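Local coordinates for 6b protein (Agrobacterium vitis, PDB 3AQ2) that disturbs plant cell proliferation, probably by acting on host factors such as the miRNA machinery, through a fold of the ADP-ribosylation type, at residues I17-V20 against S21-S24; A75-C78 against G79-L83; N109-L112 against Q113-G117; C116-G120 against F121-H125; F143-I146 against R147-V150. All blocks are in the same frame, centred on the assembly; numbering follows the deposited sequence.

In the fold
The five contacts follow one another along one chain of the ADP-ribosylation fold, contacts 3 and 4 overlapping at Cys116 and Gly117. Contact 1 starts helix 20-38 and contact 2 ends helix 72-81; their centres lie 21 Å apart without touching. At the overlap helix 105-115 runs out into the loop before strand 133-137, and the centres of contacts 3 and 4 are 9 Å apart. Contact 5, on strand 143-151 of the three-stranded antiparallel sheet, meets contact 3 through Ser115 and Arg147. Phe121 of contact 4 packs on Leu77 of contact 2. Touching neighbours thus run in the order 2-4-3-5, whereas contact 1 stands apart, about 12 Å from contact 2 between nearest atoms.

Contact 1. Residues I17-V20 against S21-S24; sequences ILRV and SELS
Ile17 lays its CG2 methyl against the backbone of the first helical turn, with CG2 3.6 Å from Leu23 N and 3.7 Å from Glu22 CB. The branch is placed there by its torsion, CG2 anti to the backbone N and CG1 anti to the carbonyl carbon (chi1 -55°). This is the tighter side. Leu23, which is buried, brings its CB to 4.2 Å from Ile17 CG2, and Leu205 covers Leu23 from outside the segments. Beside it the first turn is closed by backbone bonds: Leu23 N donates to Arg19 O over 2.8 Å, and Ser24 N donates to Val20 O over 3.0 Å.

The polar side is looser. Arg19, exposed, bends at chi3 (63°) and brings NH1 to 2.8 Å from Glu22 OE2, a salt bridge in which the carboxylate oxygen lies near the guanidinium plane but is approached on its anti side. The two planes stand 58° apart, consistent with a one-nitrogen bridge, and Arg19 NE stays 4.1 Å from Glu22 OE2. The other carboxylate oxygen, Glu22 OE1, takes a weak bond from a water that also accepts from Arg19 N, tying the acid indirectly to the cap residue's backbone. With Arg19 at the N-cap and its carbonyl closing the first turn, the arrangement is that of a helix N-terminus, here the start of helix 20-38.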
loop_
_atom_site.group_PDB
_atom_site.type_symbol
_atom_site.label_atom_id
_atom_site.label_comp_id
_atom_site.label_asym_id
_atom_site.label_seq_id
_atom_site.Cartn_x
_atom_site.Cartn_y
_atom_site.Cartn_z
ATOM N N ILE A 17 -3.843 -0.161 17.855
ATOM C CA ILE A 17 -2.877 0.872 18.223
ATOM C C ILE A 17 -3.384 2.187 17.631
ATOM O O ILE A 17 -3.207 2.463 16.430
ATOM C CB ILE A 17 -1.434 0.564 17.728
ATOM C CG1 ILE A 17 -0.953 -0.814 18.205
ATOM C CG2 ILE A 17 -0.469 1.641 18.220
ATOM C CD1 ILE A 17 -0.899 -0.978 19.694
ATOM N N LEU A 18 -4.017 2.989 18.485
ATOM C CA LEU A 18 -4.827 4.107 18.005
ATOM C C LEU A 18 -4.269 5.480 18.349
ATOM O O LEU A 18 -4.781 6.497 17.878
ATOM C CB LEU A 18 -6.286 3.959 18.466
ATOM C CG LEU A 18 -7.022 2.743 17.880
ATOM C CD1 LEU A 18 -8.385 2.597 18.516
ATOM C CD2 LEU A 18 -7.130 2.816 16.354
ATOM N N ARG A 19 -3.211 5.512 19.148
ATOM C CA ARG A 19 -2.520 6.759 19.423
ATOM C C ARG A 19 -1.459 6.997 18.363
ATOM O O ARG A 19 -0.654 6.107 18.059
ATOM C CB ARG A 19 -1.914 6.735 20.823
ATOM C CG ARG A 19 -2.970 6.654 21.921
ATOM C CD ARG A 19 -2.335 6.706 23.285
ATOM N NE ARG A 19 -1.650 7.979 23.505
ATOM C CZ ARG A 19 -0.332 8.115 23.586
ATOM N NH1 ARG A 19 0.469 7.060 23.501
ATOM N NH2 ARG A 19 0.186 9.315 23.774
ATOM N N VAL A 20 -1.461 8.209 17.813
ATOM C CA VAL A 20 -0.576 8.560 16.696
ATOM C C VAL A 20 0.900 8.233 16.969
ATOM O O VAL A 20 1.555 7.591 16.150
ATOM C CB VAL A 20 -0.715 10.050 16.321
ATOM C CG1 VAL A 20 0.365 10.449 15.307
ATOM C CG2 VAL A 20 -2.121 10.332 15.767
ATOM N N SER A 21 1.424 8.694 18.105
ATOM C CA SER A 21 2.839 8.501 18.411
ATOM C C SER A 21 3.193 7.013 18.513
ATOM O O SER A 21 4.212 6.579 17.956
ATOM C CB SER A 21 3.234 9.276 19.666
ATOM O OG SER A 21 2.516 8.812 20.796
ATOM N N GLU A 22 2.332 6.236 19.173
ATOM C CA GLU A 22 2.537 4.786 19.305
ATOM C C GLU A 22 2.471 4.113 17.936
ATOM O O GLU A 22 3.292 3.250 17.599
ATOM C CB GLU A 22 1.476 4.155 20.203
ATOM C CG GLU A 22 1.586 4.476 21.670
ATOM C CD GLU A 22 0.556 3.712 22.493
ATOM O OE1 GLU A 22 0.191 2.568 22.106
ATOM O OE2 GLU A 22 0.128 4.253 23.539
ATOM N N LEU A 23 1.491 4.504 17.131
ATOM C CA LEU A 23 1.356 3.883 15.823
ATOM C C LEU A 23 2.596 4.100 14.964
ATOM O O LEU A 23 3.073 3.174 14.315
ATOM C CB LEU A 23 0.126 4.417 15.101
ATOM C CG LEU A 23 -0.110 3.781 13.731
ATOM C CD1 LEU A 23 -0.450 2.298 13.857
ATOM C CD2 LEU A 23 -1.245 4.521 13.065
ATOM N N SER A 24 3.126 5.322 14.981
ATOM C CA SER A 24 4.306 5.645 14.190
ATOM C C SER A 24 5.489 4.767 14.584
ATOM O O SER A 24 6.219 4.279 13.714
ATOM C CB SER A 24 4.646 7.131 14.329
ATOM O OG SER A 24 5.860 7.455 13.662
HETATM O O HOH W 1 -2.429 3.228 21.278
#

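Contact 2. Residues A75-C78 against G79-L83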
loop_
_atom_site.group_PDB
_atom_site.type_symbol
_atom_site.label_atom_id
_atom_site.label_comp_id
_atom_site.label_asym_id
_atom_site.label_seq_id
_atom_site.Cartn_x
_atom_site.Cartn_y
_atom_site.Cartn_z
ATOM N N ALA A 75 -9.342 -4.191 4.677
ATOM C CA ALA A 75 -8.118 -4.262 5.486
ATOM C C ALA A 75 -7.907 -5.688 6.023
ATOM O O ALA A 75 -6.811 -6.239 5.918
ATOM C CB ALA A 75 -8.185 -3.250 6.628
ATOM N N GLN A 76 -8.970 -6.280 6.561
ATOM C CA GLN A 76 -8.896 -7.615 7.152
ATOM C C GLN A 76 -8.611 -8.650 6.066
ATOM O O GLN A 76 -7.723 -9.489 6.222
ATOM C CB GLN A 76 -10.196 -7.933 7.898
ATOM C CG GLN A 76 -10.065 -9.025 8.948
ATOM C CD GLN A 76 -11.137 -8.930 10.019
ATOM O OE1 GLN A 76 -11.414 -7.846 10.550
ATOM N NE2 GLN A 76 -11.746 -10.067 10.347
ATOM N N LEU A 77 -9.358 -8.581 4.965
ATOM C CA LEU A 77 -9.172 -9.507 3.844
ATOM C C LEU A 77 -7.744 -9.446 3.319
ATOM O O LEU A 77 -7.104 -10.473 3.120
ATOM C CB LEU A 77 -10.148 -9.199 2.704
ATOM C CG LEU A 77 -9.966 -10.003 1.406
ATOM C CD1 LEU A 77 -10.459 -11.445 1.571
ATOM C CD2 LEU A 77 -10.670 -9.311 0.249
ATOM N N CYS A 78 -7.246 -8.232 3.101
ATOM C CA CYS A 78 -5.935 -8.064 2.484
ATOM C C CYS A 78 -4.803 -8.353 3.457
ATOM O O CYS A 78 -3.846 -9.030 3.107
ATOM C CB CYS A 78 -5.808 -6.668 1.869
ATOM S SG CYS A 78 -6.849 -6.455 0.451
ATOM N N GLY A 79 -4.905 -7.828 4.679
ATOM C CA GLY A 79 -3.912 -8.120 5.719
ATOM C C GLY A 79 -3.707 -9.589 6.042
ATOM O O GLY A 79 -2.569 -10.075 6.085
ATOM N N LEU A 80 -4.801 -10.313 6.259
ATOM C CA LEU A 80 -4.737 -11.721 6.647
ATOM C C LEU A 80 -4.314 -12.645 5.516
ATOM O O LEU A 80 -3.902 -13.783 5.753
ATOM C CB LEU A 80 -6.084 -12.185 7.213
ATOM C CG LEU A 80 -6.328 -11.893 8.700
ATOM C CD1 LEU A 80 -7.815 -11.840 9.035
ATOM C CD2 LEU A 80 -5.605 -12.907 9.596
ATOM N N ASN A 81 -4.398 -12.154 4.282
ATOM C CA ASN A 81 -4.241 -13.021 3.125
ATOM C C ASN A 81 -3.148 -12.604 2.155
ATOM O O ASN A 81 -3.006 -13.219 1.095
ATOM C CB ASN A 81 -5.561 -13.154 2.376
ATOM C CG ASN A 81 -6.628 -13.824 3.208
ATOM O OD1 ASN A 81 -7.310 -13.183 4.016
ATOM N ND2 ASN A 81 -6.765 -15.127 3.032
ATOM N N ARG A 82 -2.381 -11.580 2.529
ATOM C CA ARG A 82 -1.292 -11.059 1.699
ATOM C C ARG A 82 -1.797 -10.641 0.320
ATOM O O ARG A 82 -1.293 -11.102 -0.711
ATOM C CB ARG A 82 -0.167 -12.088 1.581
ATOM C CG ARG A 82 1.202 -11.464 1.621
ATOM C CD ARG A 82 2.295 -12.514 1.519
ATOM N NE ARG A 82 2.185 -13.533 2.555
ATOM C CZ ARG A 82 1.822 -14.792 2.335
ATOM N NH1 ARG A 82 1.532 -15.205 1.105
ATOM N NH2 ARG A 82 1.750 -15.645 3.346
ATOM N N LEU A 83 -2.814 -9.783 0.316
ATOM C CA LEU A 83 -3.387 -9.259 -0.920
ATOM C C LEU A 83 -3.307 -7.745 -0.958
ATOM O O LEU A 83 -3.330 -7.083 0.081
ATOM C CB LEU A 83 -4.849 -9.679 -1.070
ATOM C CG LEU A 83 -5.142 -11.181 -1.064
ATOM C CD1 LEU A 83 -6.633 -11.462 -0.917
ATOM C CD2 LEU A 83 -4.582 -11.840 -2.320
#
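Gln76 and Leu80 meet side by side, one turn apart and pointing the same way, with Gln76 CG 3.6 Å from Leu80 CD1; this is an apolar touch by the aliphatic part of the glutamine, whose OE1 is hydrogen-bonded to Arg15. Two further apolar contacts reach past the helix end. Leu83 sets CD1 4.3 Å from Leu77 CG, and its CB lies 4.1 Å from Cys78 SG. With SG anti to the carbonyl carbon (chi1 -69°), the sulfur lies beside the Leu83 backbone and CB. Phe121 and Leu135 extend this apolar patch, touching Leu77 and Cys78 respectively.

Backbone hydrogen bonds form the second group. Gly79 N donates to Ala75 O and Leu80 N to Gln76 O, the regular bonds of an alpha helix. The pattern then changes at Cys78 O: Leu83 N, 3.1 Å away, reaches it in the carbonyl plane on a lone pair with an N-H...O angle of 173°, while Asn81 N adds a weak bond of 3.4 Å. Arg82 turns to positive phi (57°), completing a Schellman motif that ends helix 72-81.

Chemically, then, the chain leaves the helix on one straight and one weak bond to Cys78 O. The price is paid at Leu83 O, which is buried without a polar partner in the model: Cys78 CB and SG lie against it, 3.1 and 3.6 Å away.

Contact 3. Residues N109-L112 against Q113-G117; sequences NAIL and QQSCG
From Asn109 to Ser115 the backbone is the last turns of helix 105-115, with Gln113 N bonded to Asn109 O over 2.9 Å and Cys116 the first residue to leave helical angles. The motif is a helix C-terminus whose bonds loosen as it ends: Gln114 N to Ala110 O is weak, and Ser115 N divides itself weakly between Ile111 O and Leu112 O.

Leu112 O also takes a weak bond from Cys116 N, so this carbonyl is approached by two successive amides at the place where the helix opens. Cys116 folds its side chain back over the same oxygen, CB lying 3.4 Å from Leu112 O, with SG anti to its carbonyl carbon.

Gln113 extends beyond CG and runs back along the helix, its CG 3.4 Å from Asn109 O. The two side chains cross obliquely, with the amide planes 84° apart, and Gln113 NE2 makes a weak hydrogen bond to Tyr124 O. From outside, Tyr124 packs on Leu112, and Trp158 of strand 154-161 on Ile111, Leu112 and Ser115; that places the turn between the following loop and the antiparallel sheet.

Ser115 turns its hydroxyl back into the preceding turn, OG anti to the carbonyl carbon (chi1 -62°), so that the side chain supplements the weak bond of its own amide. OG also pairs with Arg147 NH1 of strand 143-151. On the helix side it donates to Ile111 O over 2.9 Å, approaching from above the carbonyl plane, 42° out of it.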
loop_
_atom_site.group_PDB
_atom_site.type_symbol
_atom_site.label_atom_id
_atom_site.label_comp_id
_atom_site.label_asym_id
_atom_site.label_seq_id
_atom_site.Cartn_x
_atom_site.Cartn_y
_atom_site.Cartn_z
ATOM N N ASN A 109 -10.039 11.492 2.024
ATOM C CA ASN A 109 -10.957 10.970 1.026
ATOM C C ASN A 109 -11.121 11.933 -0.149
ATOM O O ASN A 109 -11.189 11.498 -1.296
ATOM C CB ASN A 109 -12.322 10.656 1.623
ATOM C CG ASN A 109 -13.222 9.962 0.626
ATOM O OD1 ASN A 109 -13.012 8.786 0.275
ATOM N ND2 ASN A 109 -14.200 10.686 0.138
ATOM N N ALA A 110 -11.150 13.235 0.133
ATOM C CA ALA A 110 -11.234 14.233 -0.944
ATOM C C ALA A 110 -10.032 14.156 -1.895
ATOM O O ALA A 110 -10.189 14.230 -3.125
ATOM C CB ALA A 110 -11.378 15.646 -0.373
ATOM N N ILE A 111 -8.841 14.001 -1.326
ATOM C CA ILE A 111 -7.636 13.895 -2.145
ATOM C C ILE A 111 -7.619 12.581 -2.939
ATOM O O ILE A 111 -7.258 12.564 -4.132
ATOM C CB ILE A 111 -6.374 14.060 -1.287
ATOM C CG1 ILE A 111 -6.359 15.465 -0.663
ATOM C CG2 ILE A 111 -5.100 13.843 -2.127
ATOM C CD1 ILE A 111 -5.161 15.717 0.252
ATOM N N LEU A 112 -8.030 11.497 -2.281
ATOM C CA LEU A 112 -8.102 10.188 -2.934
ATOM C C LEU A 112 -9.073 10.159 -4.116
ATOM O O LEU A 112 -8.785 9.545 -5.157
ATOM C CB LEU A 112 -8.471 9.102 -1.924
ATOM C CG LEU A 112 -7.360 8.735 -0.936
ATOM C CD1 LEU A 112 -7.944 7.954 0.226
ATOM C CD2 LEU A 112 -6.204 7.958 -1.642
ATOM N N GLN A 113 -10.213 10.834 -3.964
ATOM C CA GLN A 113 -11.184 10.925 -5.052
ATOM C C GLN A 113 -10.608 11.625 -6.267
ATOM O O GLN A 113 -10.910 11.243 -7.397
ATOM C CB GLN A 113 -12.445 11.656 -4.616
ATOM C CG GLN A 113 -13.363 10.813 -3.770
ATOM C CD GLN A 113 -14.709 11.475 -3.558
ATOM O OE1 GLN A 113 -15.140 12.303 -4.369
ATOM N NE2 GLN A 113 -15.392 11.101 -2.483
ATOM N N GLN A 114 -9.796 12.650 -6.033
ATOM C CA GLN A 114 -9.182 13.381 -7.134
ATOM C C GLN A 114 -8.045 12.575 -7.779
ATOM O O GLN A 114 -7.731 12.779 -8.955
ATOM C CB GLN A 114 -8.695 14.758 -6.667
ATOM C CG GLN A 114 -8.570 15.830 -7.791
ATOM C CD GLN A 114 -9.858 16.062 -8.598
ATOM O OE1 GLN A 114 -10.959 15.681 -8.182
ATOM N NE2 GLN A 114 -9.714 16.688 -9.771
ATOM N N SER A 115 -7.467 11.648 -7.010
ATOM C CA SER A 115 -6.289 10.880 -7.418
ATOM C C SER A 115 -6.603 9.561 -8.121
ATOM O O SER A 115 -5.776 9.045 -8.879
ATOM C CB SER A 115 -5.408 10.578 -6.200
ATOM O OG SER A 115 -4.923 11.759 -5.585
ATOM N N CYS A 116 -7.788 9.021 -7.852
ATOM C CA CYS A 116 -8.142 7.663 -8.262
ATOM C C CYS A 116 -9.497 7.644 -8.924
ATOM O O CYS A 116 -10.418 8.256 -8.417
ATOM C CB CYS A 116 -8.227 6.782 -7.017
ATOM S SG CYS A 116 -6.721 6.695 -6.051
ATOM N N GLY A 117 -9.633 6.898 -10.017
ATOM C CA GLY A 117 -10.925 6.749 -10.689
ATOM C C GLY A 117 -11.793 5.657 -10.085
ATOM O O GLY A 117 -11.483 5.100 -9.013
#

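Contact 4. Residues C116-G120 against F121-H125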
loop_
_atom_site.group_PDB
_atom_site.type_symbol
_atom_site.label_atom_id
_atom_site.label_comp_id
_atom_site.label_asym_id
_atom_site.label_seq_id
_atom_site.Cartn_x
_atom_site.Cartn_y
_atom_site.Cartn_z
ATOM N N CYS A 116 -7.788 9.021 -7.852
ATOM C CA CYS A 116 -8.142 7.663 -8.262
ATOM C C CYS A 116 -9.497 7.644 -8.924
ATOM O O CYS A 116 -10.418 8.256 -8.417
ATOM C CB CYS A 116 -8.227 6.782 -7.017
ATOM S SG CYS A 116 -6.721 6.695 -6.051
ATOM N N GLY A 117 -9.633 6.898 -10.017
ATOM C CA GLY A 117 -10.925 6.749 -10.689
ATOM C C GLY A 117 -11.793 5.657 -10.085
ATOM O O GLY A 117 -11.483 5.100 -9.013
ATOM N N GLN A 118 -12.894 5.362 -10.773
ATOM C CA GLN A 118 -13.822 4.338 -10.308
ATOM C C GLN A 118 -13.657 3.084 -11.149
ATOM O O GLN A 118 -13.250 3.152 -12.320
ATOM C CB GLN A 118 -15.265 4.850 -10.397
ATOM C CG GLN A 118 -15.496 6.175 -9.672
ATOM C CD GLN A 118 -16.963 6.393 -9.306
ATOM O OE1 GLN A 118 -17.667 5.454 -8.965
ATOM N NE2 GLN A 118 -17.407 7.636 -9.353
ATOM N N GLY A 119 -13.991 1.938 -10.557
ATOM C CA GLY A 119 -13.932 0.659 -11.262
ATOM C C GLY A 119 -13.052 -0.377 -10.590
ATOM O O GLY A 119 -13.137 -1.564 -10.908
ATOM N N GLY A 120 -12.194 0.061 -9.673
ATOM C CA GLY A 120 -11.313 -0.866 -8.969
ATOM C C GLY A 120 -12.021 -1.531 -7.801
ATOM O O GLY A 120 -13.207 -1.289 -7.563
ATOM N N PHE A 121 -11.283 -2.371 -7.076
ATOM C CA PHE A 121 -11.814 -3.099 -5.915
ATOM C C PHE A 121 -12.267 -2.144 -4.821
ATOM O O PHE A 121 -13.361 -2.290 -4.262
ATOM C CB PHE A 121 -10.754 -4.044 -5.353
ATOM C CG PHE A 121 -11.292 -5.043 -4.356
ATOM C CD1 PHE A 121 -11.273 -4.770 -2.995
ATOM C CD2 PHE A 121 -11.816 -6.255 -4.786
ATOM C CE1 PHE A 121 -11.772 -5.695 -2.066
ATOM C CE2 PHE A 121 -12.318 -7.187 -3.868
ATOM C CZ PHE A 121 -12.294 -6.909 -2.511
ATOM N N VAL A 122 -11.395 -1.189 -4.517
ATOM C CA VAL A 122 -11.685 -0.100 -3.606
ATOM C C VAL A 122 -12.075 1.098 -4.471
ATOM O O VAL A 122 -11.417 1.399 -5.470
ATOM C CB VAL A 122 -10.432 0.234 -2.768
ATOM C CG1 VAL A 122 -10.560 1.600 -2.090
ATOM C CG2 VAL A 122 -10.211 -0.850 -1.727
ATOM N N ASN A 123 -13.142 1.785 -4.078
ATOM C CA ASN A 123 -13.605 2.939 -4.829
ATOM C C ASN A 123 -13.887 4.069 -3.850
ATOM O O ASN A 123 -14.908 4.056 -3.143
ATOM C CB ASN A 123 -14.858 2.557 -5.631
ATOM C CG ASN A 123 -15.424 3.712 -6.435
ATOM O OD1 ASN A 123 -15.019 4.869 -6.276
ATOM N ND2 ASN A 123 -16.387 3.400 -7.308
ATOM N N TYR A 124 -12.982 5.048 -3.816
ATOM C CA TYR A 124 -13.049 6.119 -2.808
ATOM C C TYR A 124 -14.212 7.075 -3.016
ATOM O O TYR A 124 -14.524 7.875 -2.132
ATOM C CB TYR A 124 -11.741 6.909 -2.778
ATOM C CG TYR A 124 -10.536 6.058 -2.441
ATOM C CD1 TYR A 124 -9.461 5.955 -3.327
ATOM C CD2 TYR A 124 -10.464 5.358 -1.231
ATOM C CE1 TYR A 124 -8.338 5.167 -3.017
ATOM C CE2 TYR A 124 -9.341 4.574 -0.923
ATOM C CZ TYR A 124 -8.283 4.489 -1.819
ATOM O OH TYR A 124 -7.164 3.721 -1.501
ATOM N N HIS A 125 -14.865 6.980 -4.169
ATOM C CA HIS A 125 -15.941 7.903 -4.513
ATOM C C HIS A 125 -17.217 7.678 -3.699
ATOM O O HIS A 125 -18.096 8.538 -3.674
ATOM C CB HIS A 125 -16.165 7.908 -6.034
ATOM C CG HIS A 125 -14.981 8.443 -6.776
ATOM N ND1 HIS A 125 -14.922 9.742 -7.240
ATOM C CD2 HIS A 125 -13.771 7.892 -7.048
ATOM C CE1 HIS A 125 -13.743 9.953 -7.803
ATOM N NE2 HIS A 125 -13.023 8.849 -7.694
HETATM O O HOH W 2 -11.130 5.079 -6.083
HETATM O O HOH W 3 -11.997 2.408 -8.053
HETATM O O HOH W 4 -15.289 0.475 -8.225
#
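His125 and Gln118 lie nearly flat against each other, the amide and imidazole planes only 12° apart. Gln118 CG sits over one face of the ring, 3.9 Å from the centroid of His125, a CH-pi contact, while NE2 of the glutamine lies over the same face, near CG and CB of the histidine. The histidine uses its edge for a different partner: NE2 donates to Cys116 O over 2.8 Å, with the oxygen in the ring plane and the nitrogen in the carbonyl plane. Face and edge are thus both engaged, which should fix the rotation of the ring.

Asn123 meets Gln118 at a slant, amide planes 59° apart. Its ND2 donates to Gln118 OE1 over 2.9 Å in an almost perfectly straight bond (N-H...O 178°), within the asparagine's own amide plane. The other end, OD1, accepts from His125 N over 3.0 Å. With CG anti to the backbone N, Asn123 is positioned to serve both partners.

Tyr124 turns an edge to Cys116, whose SG is 3.8 Å from Tyr124 CE1 in a sulfur-aromatic contact; the phenol OH is held by Tyr69 O and Asn87. Inside the loop, one water accepts from Gly120 N and another from Tyr124 N, and Gly119 adopts a positive phi. Asn123 OD1 to His125 N makes an Asx turn, here leading into the short 3-10 segment of the loop between helix 105-115 and strand 133-137.

Contact 5. Residues F143-I146 against R147-V150; sequences FIRI and RTDV
A classic beta bulge in strand 143-151 lies between Arg145 and Thr148: Ile146 and Arg147 both face Trp158 of the partner strand 154-161, and the four-residue segments on either side of the bulge run at 52° to each other. Ile146 has a psi of -23°, away from regular strand values. Residues three apart in a regular strand face opposite sides; the extra residue shifts the alternation, consistent with Arg145 and Thr148 meeting on one side.

Across the bulge, the guanidinium of Arg145 reaches the hydroxyl of Thr148. Arg145 NH2 donates to Thr148 OG1 over 2.7 Å, the oxygen lying 6° from the guanidinium plane at its edge, and NE adds a weak bond to the same atom at 3.2 Å. Arg145 bends at chi2 to bring this edge round, and its NH2 also comes 3.4 Å from Thr148 CG2. Glu168 extends the polar group: its OE2 is hydrogen-bonded to Thr148 OG1, while its OE1 forms only a long, weak ion pair with Arg145.

Arg147 sends its side chain to Asp149 instead. Its guanidinium meets the carboxylate side-on, NE to OD1 and NH2 to OD2, each 2.8 Å long and on the syn side of its oxygen. This two-point grip should hold the group's orientation; Trp158 receives it as a cation-pi partner, and helix 105-115 lies against it. The arrangement is characteristic of a bulged strand of an antiparallel hairpin, here 143-151 with 154-161.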
loop_
_atom_site.group_PDB
_atom_site.type_symbol
_atom_site.label_atom_id
_atom_site.label_comp_id
_atom_site.label_asym_id
_atom_site.label_seq_id
_atom_site.Cartn_x
_atom_site.Cartn_y
_atom_site.Cartn_z
ATOM N N PHE A 143 5.686 0.370 -9.076
ATOM C CA PHE A 143 5.081 1.629 -8.643
ATOM C C PHE A 143 5.900 2.786 -9.213
ATOM O O PHE A 143 7.128 2.841 -9.032
ATOM C CB PHE A 143 5.071 1.720 -7.116
ATOM C CG PHE A 143 3.970 0.914 -6.455
ATOM C CD1 PHE A 143 4.143 -0.451 -6.206
ATOM C CD2 PHE A 143 2.772 1.518 -6.068
ATOM C CE1 PHE A 143 3.133 -1.199 -5.577
ATOM C CE2 PHE A 143 1.764 0.784 -5.445
ATOM C CZ PHE A 143 1.954 -0.585 -5.186
ATOM N N ILE A 144 5.228 3.710 -9.891
ATOM C CA ILE A 144 5.875 4.905 -10.405
ATOM C C ILE A 144 5.336 6.105 -9.641
ATOM O O ILE A 144 4.165 6.101 -9.245
ATOM C CB ILE A 144 5.635 5.081 -11.929
ATOM C CG1 ILE A 144 4.133 5.100 -12.254
ATOM C CG2 ILE A 144 6.367 3.975 -12.715
ATOM C CD1 ILE A 144 3.802 5.657 -13.637
ATOM N N ARG A 145 6.179 7.109 -9.403
ATOM C CA ARG A 145 5.710 8.337 -8.755
ATOM C C ARG A 145 4.876 9.146 -9.737
ATOM O O ARG A 145 5.320 9.394 -10.855
ATOM C CB ARG A 145 6.889 9.178 -8.278
ATOM C CG ARG A 145 6.438 10.375 -7.456
ATOM C CD ARG A 145 7.327 10.517 -6.278
ATOM N NE ARG A 145 7.187 11.814 -5.637
ATOM C CZ ARG A 145 7.852 12.144 -4.542
ATOM N NH1 ARG A 145 8.648 11.245 -3.969
ATOM N NH2 ARG A 145 7.711 13.344 -4.019
ATOM N N ILE A 146 3.684 9.561 -9.307
ATOM C CA ILE A 146 2.737 10.284 -10.164
ATOM C C ILE A 146 2.532 11.755 -9.791
ATOM O O ILE A 146 2.132 12.564 -10.634
ATOM C CB ILE A 146 1.359 9.565 -10.228
ATOM C CG1 ILE A 146 0.705 9.495 -8.833
ATOM C CG2 ILE A 146 1.522 8.182 -10.840
ATOM C CD1 ILE A 146 -0.787 9.044 -8.837
ATOM N N ARG A 147 2.819 12.105 -8.542
ATOM C CA ARG A 147 2.546 13.449 -8.049
ATOM C C ARG A 147 3.265 13.666 -6.731
ATOM O O ARG A 147 3.641 12.708 -6.067
ATOM C CB ARG A 147 1.035 13.627 -7.833
ATOM C CG ARG A 147 0.584 15.078 -7.743
ATOM C CD ARG A 147 -0.917 15.158 -7.566
ATOM N NE ARG A 147 -1.394 14.798 -6.226
ATOM C CZ ARG A 147 -2.222 13.790 -5.952
ATOM N NH1 ARG A 147 -2.655 12.971 -6.910
ATOM N NH2 ARG A 147 -2.610 13.585 -4.708
ATOM N N THR A 148 3.440 14.933 -6.367
ATOM C CA THR A 148 3.914 15.317 -5.036
ATOM C C THR A 148 2.975 16.384 -4.463
ATOM O O THR A 148 2.721 17.393 -5.123
ATOM C CB THR A 148 5.350 15.853 -5.117
ATOM O OG1 THR A 148 6.188 14.848 -5.703
ATOM C CG2 THR A 148 5.896 16.230 -3.737
ATOM N N ASP A 149 2.449 16.134 -3.264
ATOM C CA ASP A 149 1.650 17.118 -2.532
ATOM C C ASP A 149 2.469 17.692 -1.384
ATOM O O ASP A 149 3.254 16.974 -0.755
ATOM C CB ASP A 149 0.374 16.488 -1.961
ATOM C CG ASP A 149 -0.603 16.030 -3.035
ATOM O OD1 ASP A 149 -0.540 16.526 -4.188
ATOM O OD2 ASP A 149 -1.453 15.185 -2.705
ATOM N N VAL A 150 2.264 18.977 -1.089
ATOM C CA VAL A 150 2.993 19.642 -0.019
ATOM C C VAL A 150 2.000 20.024 1.078
ATOM O O VAL A 150 1.048 20.753 0.819
ATOM C CB VAL A 150 3.734 20.893 -0.550
ATOM C CG1 VAL A 150 4.374 21.697 0.594
ATOM C CG2 VAL A 150 4.763 20.495 -1.606
#